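Local coordinates for protein Non-canonical purine NTP pyrophosphatase (Staphylococcus aureus, PDB 4BNQ) that probably hydrolyses non-canonical purine nucleoside triphosphates such as XTP, dITP and ITP to their monophosphates and diphosphate, and so clears them from the nucleotide pool, at residues Ile82-Tyr87 / Phe149-Ile154; Ala7-Gly12 / Pro34-Glu39; Ala96-Leu101 / Asp141-Glu146. All blocks are in the same frame, centred on the assembly; numbering follows the deposited sequence.

Contact 1: Ile82-Tyr87 / Phe149-Ile154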
loop_
_atom_site.group_PDB
_atom_site.type_symbol
_atom_site.label_atom_id
_atom_site.label_comp_id
_atom_site.label_asym_id
_atom_site.label_seq_id
_atom_site.Cartn_x
_atom_site.Cartn_y
_atom_site.Cartn_z
ATOM N N ILE A 82 6.351 10.642 -16.025
ATOM C CA ILE A 82 7.534 9.921 -16.505
ATOM C C ILE A 82 8.719 10.846 -16.776
ATOM O O ILE A 82 9.864 10.393 -16.842
ATOM C CB ILE A 82 7.239 9.071 -17.748
ATOM C CG1 ILE A 82 6.724 9.946 -18.894
ATOM C CG2 ILE A 82 6.227 7.986 -17.428
ATOM C CD1 ILE A 82 6.545 9.177 -20.189
ATOM N N TYR A 83 8.449 12.140 -16.918
ATOM C CA TYR A 83 9.527 13.108 -17.068
ATOM C C TYR A 83 10.085 13.598 -15.728
ATOM O O TYR A 83 10.897 14.533 -15.707
ATOM C CB TYR A 83 9.066 14.303 -17.914
ATOM C CG TYR A 83 8.462 13.900 -19.232
ATOM C CD1 TYR A 83 9.264 13.486 -20.291
ATOM C CD2 TYR A 83 7.090 13.922 -19.418
ATOM C CE1 TYR A 83 8.709 13.107 -21.506
ATOM C CE2 TYR A 83 6.526 13.542 -20.624
ATOM C CZ TYR A 83 7.340 13.135 -21.663
ATOM O OH TYR A 83 6.778 12.764 -22.862
ATOM N N SER A 84 9.667 12.969 -14.624
ATOM C CA SER A 84 10.109 13.384 -13.292
ATOM C C SER A 84 11.633 13.550 -13.156
ATOM O O SER A 84 12.084 14.555 -12.599
ATOM C CB SER A 84 9.580 12.442 -12.208
ATOM O OG SER A 84 8.186 12.625 -11.995
ATOM N N ALA A 85 12.414 12.604 -13.683
ATOM C CA ALA A 85 13.879 12.621 -13.497
ATOM C C ALA A 85 14.605 13.734 -14.258
ATOM O O ALA A 85 15.648 14.228 -13.813
ATOM C CB ALA A 85 14.493 11.262 -13.838
ATOM N N ARG A 86 14.051 14.127 -15.400
ATOM C CA ARG A 86 14.727 15.062 -16.292
ATOM C C ARG A 86 13.818 16.248 -16.573
ATOM O O ARG A 86 13.939 16.910 -17.599
ATOM C CB ARG A 86 15.122 14.351 -17.596
ATOM C CG ARG A 86 13.943 13.638 -18.248
ATOM C CD ARG A 86 14.271 12.999 -19.597
ATOM N NE ARG A 86 13.043 12.539 -20.253
ATOM C CZ ARG A 86 12.516 11.320 -20.108
ATOM N NH1 ARG A 86 13.119 10.412 -19.346
ATOM N NH2 ARG A 86 11.389 11.002 -20.735
ATOM N N TYR A 87 12.921 16.513 -15.631
ATOM C CA TYR A 87 11.921 17.565 -15.755
ATOM C C TYR A 87 12.489 18.901 -16.242
ATOM O O TYR A 87 11.903 19.565 -17.100
ATOM C CB TYR A 87 11.226 17.747 -14.398
ATOM C CG TYR A 87 9.962 18.572 -14.445
ATOM C CD1 TYR A 87 9.039 18.405 -15.471
ATOM C CD2 TYR A 87 9.669 19.490 -13.444
ATOM C CE1 TYR A 87 7.862 19.152 -15.509
ATOM C CE2 TYR A 87 8.498 20.243 -13.479
ATOM C CZ TYR A 87 7.599 20.065 -14.511
ATOM O OH TYR A 87 6.439 20.808 -14.554
ATOM N N PHE A 149 16.237 12.079 -1.587
ATOM C CA PHE A 149 16.722 12.564 -2.872
ATOM C C PHE A 149 15.541 12.999 -3.738
ATOM O O PHE A 149 14.380 12.868 -3.337
ATOM C CB PHE A 149 17.502 11.452 -3.590
ATOM C CG PHE A 149 16.645 10.275 -3.980
ATOM C CD1 PHE A 149 16.339 9.292 -3.053
ATOM C CD2 PHE A 149 16.118 10.168 -5.257
ATOM C CE1 PHE A 149 15.526 8.210 -3.401
ATOM C CE2 PHE A 149 15.307 9.098 -5.607
ATOM C CZ PHE A 149 15.011 8.117 -4.674
ATOM N N GLY A 150 15.834 13.503 -4.932
ATOM C CA GLY A 150 14.782 13.859 -5.860
ATOM C C GLY A 150 13.830 14.891 -5.284
ATOM O O GLY A 150 14.272 15.884 -4.719
ATOM N N TYR A 151 12.525 14.659 -5.407
ATOM C CA TYR A 151 11.561 15.650 -4.954
ATOM C C TYR A 151 11.255 15.500 -3.474
ATOM O O TYR A 151 10.351 16.160 -2.953
ATOM C CB TYR A 151 10.262 15.577 -5.767
ATOM C CG TYR A 151 10.451 15.851 -7.241
ATOM C CD1 TYR A 151 10.457 17.153 -7.735
ATOM C CD2 TYR A 151 10.627 14.811 -8.141
ATOM C CE1 TYR A 151 10.637 17.408 -9.089
ATOM C CE2 TYR A 151 10.808 15.056 -9.494
ATOM C CZ TYR A 151 10.814 16.356 -9.957
ATOM O OH TYR A 151 10.987 16.587 -11.294
ATOM N N ASP A 152 12.009 14.650 -2.786
ATOM C CA ASP A 152 11.779 14.468 -1.352
ATOM C C ASP A 152 11.576 15.768 -0.533
ATOM O O ASP A 152 10.655 15.834 0.286
ATOM C CB ASP A 152 12.869 13.579 -0.741
ATOM C CG ASP A 152 12.705 12.125 -1.127
ATOM O OD1 ASP A 152 11.700 11.834 -1.814
ATOM O OD2 ASP A 152 13.555 11.269 -0.740
ATOM N N PRO A 153 12.411 16.809 -0.765
ATOM C CA PRO A 153 12.280 17.978 0.122
ATOM C C PRO A 153 10.997 18.802 -0.046
ATOM O O PRO A 153 10.702 19.649 0.802
ATOM C CB PRO A 153 13.501 18.831 -0.232
ATOM C CG PRO A 153 14.470 17.868 -0.889
ATOM C CD PRO A 153 13.592 16.923 -1.644
ATOM N N ILE A 154 10.241 18.578 -1.114
ATOM C CA ILE A 154 9.005 19.338 -1.290
ATOM C C ILE A 154 7.768 18.455 -1.258
ATOM O O ILE A 154 6.659 18.922 -1.499
ATOM C CB ILE A 154 9.004 20.155 -2.601
ATOM C CG1 ILE A 154 8.899 19.228 -3.803
ATOM C CG2 ILE A 154 10.236 21.031 -2.686
ATOM C CD1 ILE A 154 8.812 19.959 -5.149
#

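Contact 2: Ala7-Gly12 / Pro34-Glu39. With PO4 (phosphate ion), chain C.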
loop_
_atom_site.group_PDB
_atom_site.type_symbol
_atom_site.label_atom_id
_atom_site.label_comp_id
_atom_site.label_asym_id
_atom_site.label_seq_id
_atom_site.Cartn_x
_atom_site.Cartn_y
_atom_site.Cartn_z
ATOM N N ALA A 7 18.769 -2.916 -11.044
ATOM C CA ALA A 7 19.221 -2.280 -12.275
ATOM C C ALA A 7 18.836 -0.803 -12.263
ATOM O O ALA A 7 18.039 -0.335 -13.081
ATOM C CB ALA A 7 18.641 -2.968 -13.462
ATOM N N SER A 8 19.403 -0.069 -11.314
ATOM C CA SER A 8 19.177 1.353 -11.236
ATOM C C SER A 8 20.495 2.044 -10.993
ATOM O O SER A 8 21.310 1.554 -10.181
ATOM C CB SER A 8 18.228 1.677 -10.090
ATOM O OG SER A 8 18.034 3.075 -10.025
ATOM N N ASN A 9 20.693 3.166 -11.699
ATOM C CA ASN A 9 21.890 4.006 -11.574
ATOM C C ASN A 9 21.707 5.043 -10.485
ATOM O O ASN A 9 22.611 5.829 -10.204
ATOM C CB ASN A 9 22.182 4.767 -12.877
ATOM C CG ASN A 9 22.726 3.869 -13.973
ATOM O OD1 ASN A 9 23.437 2.898 -13.705
ATOM N ND2 ASN A 9 22.388 4.187 -15.215
ATOM N N ASN A 10 20.519 5.075 -9.897
ATOM C CA ASN A 10 20.203 6.119 -8.940
ATOM C C ASN A 10 20.630 5.672 -7.544
ATOM O O ASN A 10 20.063 4.739 -6.975
ATOM C CB ASN A 10 18.711 6.444 -9.000
ATOM C CG ASN A 10 18.321 7.628 -8.126
ATOM O OD1 ASN A 10 18.690 7.707 -6.953
ATOM N ND2 ASN A 10 17.548 8.542 -8.691
ATOM N N GLN A 11 21.640 6.342 -6.999
ATOM C CA GLN A 11 22.206 5.951 -5.710
ATOM C C GLN A 11 21.235 6.171 -4.557
ATOM O O GLN A 11 21.308 5.464 -3.550
ATOM C CB GLN A 11 23.544 6.667 -5.458
ATOM C CG GLN A 11 24.622 6.316 -6.486
ATOM C CD GLN A 11 25.049 4.857 -6.404
ATOM O OE1 GLN A 11 24.905 4.209 -5.358
ATOM N NE2 GLN A 11 25.568 4.329 -7.510
ATOM N N GLY A 12 20.329 7.137 -4.719
ATOM C CA GLY A 12 19.272 7.380 -3.750
ATOM C C GLY A 12 18.336 6.191 -3.664
ATOM O O GLY A 12 18.026 5.721 -2.562
ATOM N N PRO A 34 29.109 -0.275 -14.363
ATOM C CA PRO A 34 29.268 1.131 -13.964
ATOM C C PRO A 34 28.687 2.118 -14.990
ATOM O O PRO A 34 28.258 3.230 -14.631
ATOM C CB PRO A 34 30.794 1.290 -13.870
ATOM C CG PRO A 34 31.297 -0.108 -13.555
ATOM C CD PRO A 34 30.401 -0.991 -14.385
ATOM N N ASP A 35 28.658 1.717 -16.255
ATOM C CA ASP A 35 28.111 2.590 -17.284
ATOM C C ASP A 35 26.809 2.084 -17.880
ATOM O O ASP A 35 26.486 2.387 -19.029
ATOM C CB ASP A 35 29.149 2.846 -18.375
ATOM C CG ASP A 35 30.347 3.620 -17.851
ATOM O OD1 ASP A 35 30.150 4.679 -17.192
ATOM O OD2 ASP A 35 31.481 3.152 -18.075
ATOM N N PHE A 36 26.067 1.320 -17.086
ATOM C CA PHE A 36 24.710 0.935 -17.437
ATOM C C PHE A 36 23.961 2.150 -17.974
ATOM O O PHE A 36 23.922 3.210 -17.336
ATOM C CB PHE A 36 23.983 0.447 -16.186
ATOM C CG PHE A 36 22.715 -0.302 -16.469
ATOM C CD1 PHE A 36 22.728 -1.446 -17.253
ATOM C CD2 PHE A 36 21.521 0.106 -15.919
ATOM C CE1 PHE A 36 21.560 -2.142 -17.498
ATOM C CE2 PHE A 36 20.352 -0.592 -16.159
ATOM C CZ PHE A 36 20.372 -1.715 -16.946
ATOM N N ASP A 37 23.358 2.001 -19.142
ATOM C CA ASP A 37 22.678 3.126 -19.769
ATOM C C ASP A 37 21.618 2.587 -20.725
ATOM O O ASP A 37 21.906 2.317 -21.889
ATOM C CB ASP A 37 23.700 3.987 -20.527
ATOM C CG ASP A 37 23.073 5.217 -21.160
ATOM O OD1 ASP A 37 21.861 5.450 -20.945
ATOM O OD2 ASP A 37 23.798 5.976 -21.849
ATOM N N VAL A 38 20.407 2.406 -20.224
ATOM C CA VAL A 38 19.309 1.938 -21.055
ATOM C C VAL A 38 18.464 3.120 -21.525
ATOM O O VAL A 38 18.087 3.990 -20.732
ATOM C CB VAL A 38 18.407 0.935 -20.305
ATOM C CG1 VAL A 38 17.255 0.495 -21.198
ATOM C CG2 VAL A 38 19.208 -0.267 -19.843
ATOM N N GLU A 39 18.168 3.155 -22.816
ATOM C CA GLU A 39 17.302 4.202 -23.355
ATOM C C GLU A 39 15.842 4.090 -22.862
ATOM O O GLU A 39 15.096 3.202 -23.289
ATOM C CB GLU A 39 17.352 4.167 -24.876
ATOM C CG GLU A 39 16.886 5.455 -25.532
ATOM C CD GLU A 39 17.834 6.635 -25.315
ATOM O OE1 GLU A 39 19.026 6.407 -24.995
ATOM O OE2 GLU A 39 17.376 7.796 -25.471
HETATM P P PO4 C . 17.110 4.849 -12.798
HETATM O O1 PO4 C . 16.506 3.862 -11.797
HETATM O O2 PO4 C . 17.015 6.252 -12.244
HETATM O O3 PO4 C . 16.317 4.778 -14.090
HETATM O O4 PO4 C . 18.546 4.503 -13.071
HETATM O O HOH W 1 26.130 3.466 -13.039
#

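Contact 3: Ala96-Leu101 / Asp141-Glu146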
loop_
_atom_site.group_PDB
_atom_site.type_symbol
_atom_site.label_atom_id
_atom_site.label_comp_id
_atom_site.label_asym_id
_atom_site.label_seq_id
_atom_site.Cartn_x
_atom_site.Cartn_y
_atom_site.Cartn_z
ATOM N N ALA A 96 17.296 21.536 -9.931
ATOM C CA ALA A 96 16.639 22.266 -11.024
ATOM C C ALA A 96 15.201 21.790 -11.214
ATOM O O ALA A 96 14.281 22.583 -11.470
ATOM C CB ALA A 96 17.417 22.121 -12.325
ATOM N N ASN A 97 15.011 20.486 -11.097
ATOM C CA ASN A 97 13.682 19.911 -11.213
ATOM C C ASN A 97 12.732 20.468 -10.161
ATOM O O ASN A 97 11.577 20.764 -10.456
ATOM C CB ASN A 97 13.774 18.389 -11.120
ATOM C CG ASN A 97 14.522 17.791 -12.292
ATOM O OD1 ASN A 97 14.667 18.443 -13.333
ATOM N ND2 ASN A 97 14.991 16.549 -12.145
ATOM N N ILE A 98 13.233 20.623 -8.939
ATOM C CA ILE A 98 12.412 21.138 -7.848
ATOM C C ILE A 98 12.028 22.586 -8.123
ATOM O O ILE A 98 10.868 22.967 -7.957
ATOM C CB ILE A 98 13.138 21.043 -6.476
ATOM C CG1 ILE A 98 13.272 19.580 -6.049
ATOM C CG2 ILE A 98 12.424 21.873 -5.425
ATOM C CD1 ILE A 98 14.182 19.365 -4.820
ATOM N N GLU A 99 13.002 23.389 -8.553
ATOM C CA GLU A 99 12.759 24.815 -8.805
ATOM C C GLU A 99 11.733 25.012 -9.898
ATOM O O GLU A 99 10.810 25.814 -9.753
ATOM C CB GLU A 99 14.059 25.556 -9.128
ATOM C CG GLU A 99 15.031 25.625 -7.947
ATOM C CD GLU A 99 14.377 26.148 -6.673
ATOM O OE1 GLU A 99 13.473 27.012 -6.758
ATOM O OE2 GLU A 99 14.764 25.706 -5.566
ATOM N N LYS A 100 11.864 24.241 -10.971
ATOM C CA LYS A 100 10.863 24.285 -12.035
ATOM C C LYS A 100 9.463 23.944 -11.531
ATOM O O LYS A 100 8.523 24.714 -11.723
ATOM C CB LYS A 100 11.225 23.349 -13.178
ATOM C CG LYS A 100 10.221 23.430 -14.311
ATOM C CD LYS A 100 10.639 22.532 -15.469
ATOM C CE LYS A 100 9.601 22.537 -16.572
ATOM N NZ LYS A 100 10.060 21.689 -17.696
ATOM N N LEU A 101 9.328 22.795 -10.879
ATOM C CA LEU A 101 8.038 22.393 -10.334
ATOM C C LEU A 101 7.468 23.453 -9.398
ATOM O O LEU A 101 6.303 23.801 -9.504
ATOM C CB LEU A 101 8.152 21.056 -9.616
ATOM C CG LEU A 101 6.821 20.548 -9.064
ATOM C CD1 LEU A 101 5.773 20.536 -10.145
ATOM C CD2 LEU A 101 7.019 19.150 -8.551
ATOM N N ASP A 141 5.536 24.549 0.074
ATOM C CA ASP A 141 5.866 25.854 -0.491
ATOM C C ASP A 141 7.380 26.072 -0.557
ATOM O O ASP A 141 7.844 27.177 -0.803
ATOM C CB ASP A 141 5.204 26.976 0.317
ATOM C CG ASP A 141 5.683 27.022 1.746
ATOM O OD1 ASP A 141 6.475 26.148 2.142
ATOM O OD2 ASP A 141 5.268 27.930 2.495
ATOM N N GLY A 142 8.156 25.016 -0.346
ATOM C CA GLY A 142 9.602 25.167 -0.333
ATOM C C GLY A 142 10.278 23.878 0.069
ATOM O O GLY A 142 9.614 22.848 0.214
ATOM N N LYS A 143 11.595 23.911 0.242
ATOM C CA LYS A 143 12.326 22.684 0.543
ATOM C C LYS A 143 12.500 22.535 2.047
ATOM O O LYS A 143 13.010 23.446 2.709
ATOM C CB LYS A 143 13.681 22.696 -0.168
ATOM C CG LYS A 143 13.568 22.917 -1.680
ATOM C CD LYS A 143 14.914 22.918 -2.337
ATOM C CE LYS A 143 15.612 21.601 -2.113
ATOM N NZ LYS A 143 17.025 21.663 -2.587
ATOM N N TYR A 144 12.057 21.405 2.595
ATOM C CA TYR A 144 12.196 21.161 4.036
ATOM C C TYR A 144 12.897 19.834 4.286
ATOM O O TYR A 144 12.509 18.811 3.717
ATOM C CB TYR A 144 10.825 21.128 4.730
ATOM C CG TYR A 144 9.988 22.392 4.638
ATOM C CD1 TYR A 144 9.309 22.722 3.471
ATOM C CD2 TYR A 144 9.845 23.234 5.728
ATOM C CE1 TYR A 144 8.531 23.875 3.384
ATOM C CE2 TYR A 144 9.065 24.389 5.651
ATOM C CZ TYR A 144 8.408 24.698 4.480
ATOM O OH TYR A 144 7.631 25.840 4.400
ATOM N N GLY A 145 13.905 19.831 5.153
ATOM C CA GLY A 145 14.682 18.620 5.399
ATOM C C GLY A 145 15.748 18.449 4.340
ATOM O O GLY A 145 15.775 19.204 3.362
ATOM N N GLU A 146 16.630 17.469 4.512
ATOM C CA GLU A 146 17.691 17.260 3.526
ATOM C C GLU A 146 18.061 15.787 3.336
ATOM O O GLU A 146 19.031 15.489 2.670
ATOM C CB GLU A 146 18.935 18.061 3.913
ATOM C CG GLU A 146 19.612 17.511 5.144
ATOM C CD GLU A 146 20.779 18.352 5.610
ATOM O OE1 GLU A 146 21.667 18.675 4.789
ATOM O OE2 GLU A 146 20.820 18.677 6.813
#

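Contact 1: Ile82-Tyr87 / Phe149-Ile154
The polar link here is a single hydrogen bond: the phenol of Y151 reaches over to the loop 82-87 and donates a hydrogen bond to the carbonyl oxygen of S84, with OH to O at 2.7 Å. The donor lies in the carbonyl plane and takes one lone pair of S84 O, the C=O...donor angle being 134°. Seen from Y151, S84 O sits at the edge of the ring, near its plane. The hydroxyl of S84 itself turns to other partners, G81 O and L71 N, and so ties its loop to the strand 64-73.

Around that bond the contacts are van der Waals. Y151 CE2 lies 4.0 Å from S84 CB, carbon to carbon, and Y151 OH comes to 3.3 Å from Y87 CB. The side chains of Y87 and Y151 cross at about a right angle. Y87 meets the hydroxyl mainly with CB; CG anti to the backbone N (chi1 -167°) sets where the ring goes, and Y151 OH stands oblique to it.

Y151 belongs to the F149-D152 group predicted to bind substrate in this HAM1-family enzyme, and a type II' turn with G150 at its first corner carries these four residues.

Within the turn, F149 N donates to D152 OD2 over 2.9 Å, coming from above the carboxylate plane. The same oxygen makes a salt bridge to K172, another predicted substrate-binding residue.

Contact 2: Ala7-Gly12 / Pro34-Glu39
A7 opens the contact with its methyl group: CB lies 4.0 Å from F36 CE2, and the backbone oxygen of A7 also approaches that end of the ring. A7 and F36 both touch A56 of the helix 45-60, and F36 also touches I29.

S8 turns from F36 to the phosphate ion. Its hydroxyl donates to phosphate O1 at a very short 2.5 Å and also accepts from N10 N, which makes an ST turn.

N9 carries the polar half of the contact. With CG anti to the carbonyl carbon (chi1 -73°), its side chain is sent to F36. ND2 donates to F36 O over 2.8 Å, with an N-H...O angle of 153°. The donor stands 44° above the carbonyl plane, so the bond misses the lone-pair direction. Amide and ring planes are steeply turned against each other. OD1 lies 3.5 Å from F36 CB and, near the ring plane, at the edge of the F36 ring. It also accepts from a water that bridges to P34 O. Meanwhile N9 N donates to phosphate O4 at 2.9 Å.

N10 then caps the helix 11-20: its OD1 accepts a weak bond from G12 N and another bond from K13 N.

S8-K13, the loop and the start of the helix 11-20, are predicted to bind substrate, and K13 and K52 also hold the phosphate. The ion, probably from the crystallisation liquor, is consistent with a site suited to substrate phosphates. N9 thus ties this site to the segment 34-39, which holds the predicted magnesium ligand E39: ND2 is bonded directly and OD1 through a water, while the backbone N-H serves the anion.

Contact 3: Ala96-Leu101 / Asp141-Glu146
I98 and K143 meet at about a right angle, the isoleucine projecting from the helix 94-104 and the aliphatic part of the lysine passing across its end. Two branches of I98 do the touching. CD1 reaches K143 CE at 3.8 Å, while CG2, the branch anti to the backbone N, lies 4.1 Å from K143 CG and as far from CD. The lysine chain is extended except for a bend at chi3 (60°), beyond which CE lies against I98 CD1. No hydrogen bond spans the two segments: the contact is hydrocarbon against hydrocarbon.

It joins the helix 94-104 to the loop that links the long strand 126-139 to the strand 155-157 of the antiparallel sheet. I98 also packs on I154, and it lies close to Y151 of the predicted substrate site.

The ammonium of K143 continues past I98 to a salt bridge with E95, one turn earlier in the helix than E99. The end of E99 comes near, less closely, its OE2 4.3 Å from K143 CD and 5.5 Å from NZ. Because E99 OE2 is also near E95 OE2, the lysine's positive charge would be expected to ease the repulsion between the two carboxylates.

How the contacts relate
Contact 1 is buried; contacts 2 and 3 are each only partly so. Contacts 1 and 3 are close neighbours, their centres about 9 Å apart; both use the loop between strands 126-139 and 155-157, and contact 1 packs on the helix 94-104 that contact 3 uses: P153 O and Y144 N are probably hydrogen-bonded, as are Y87 O and K100 NZ, and Y151 OH packs on N97 CB. Contact 2 lies about 16 Å from contact 1, centre to centre, yet F149 touches N10 and G12, bringing two predicted substrate-binding segments together. Chemistry differs with place: a phenol-carbonyl bond inside, amide, water and phosphate bonds at the anion site, and aliphatic packing of a lysine chain on an isoleucine near the surface.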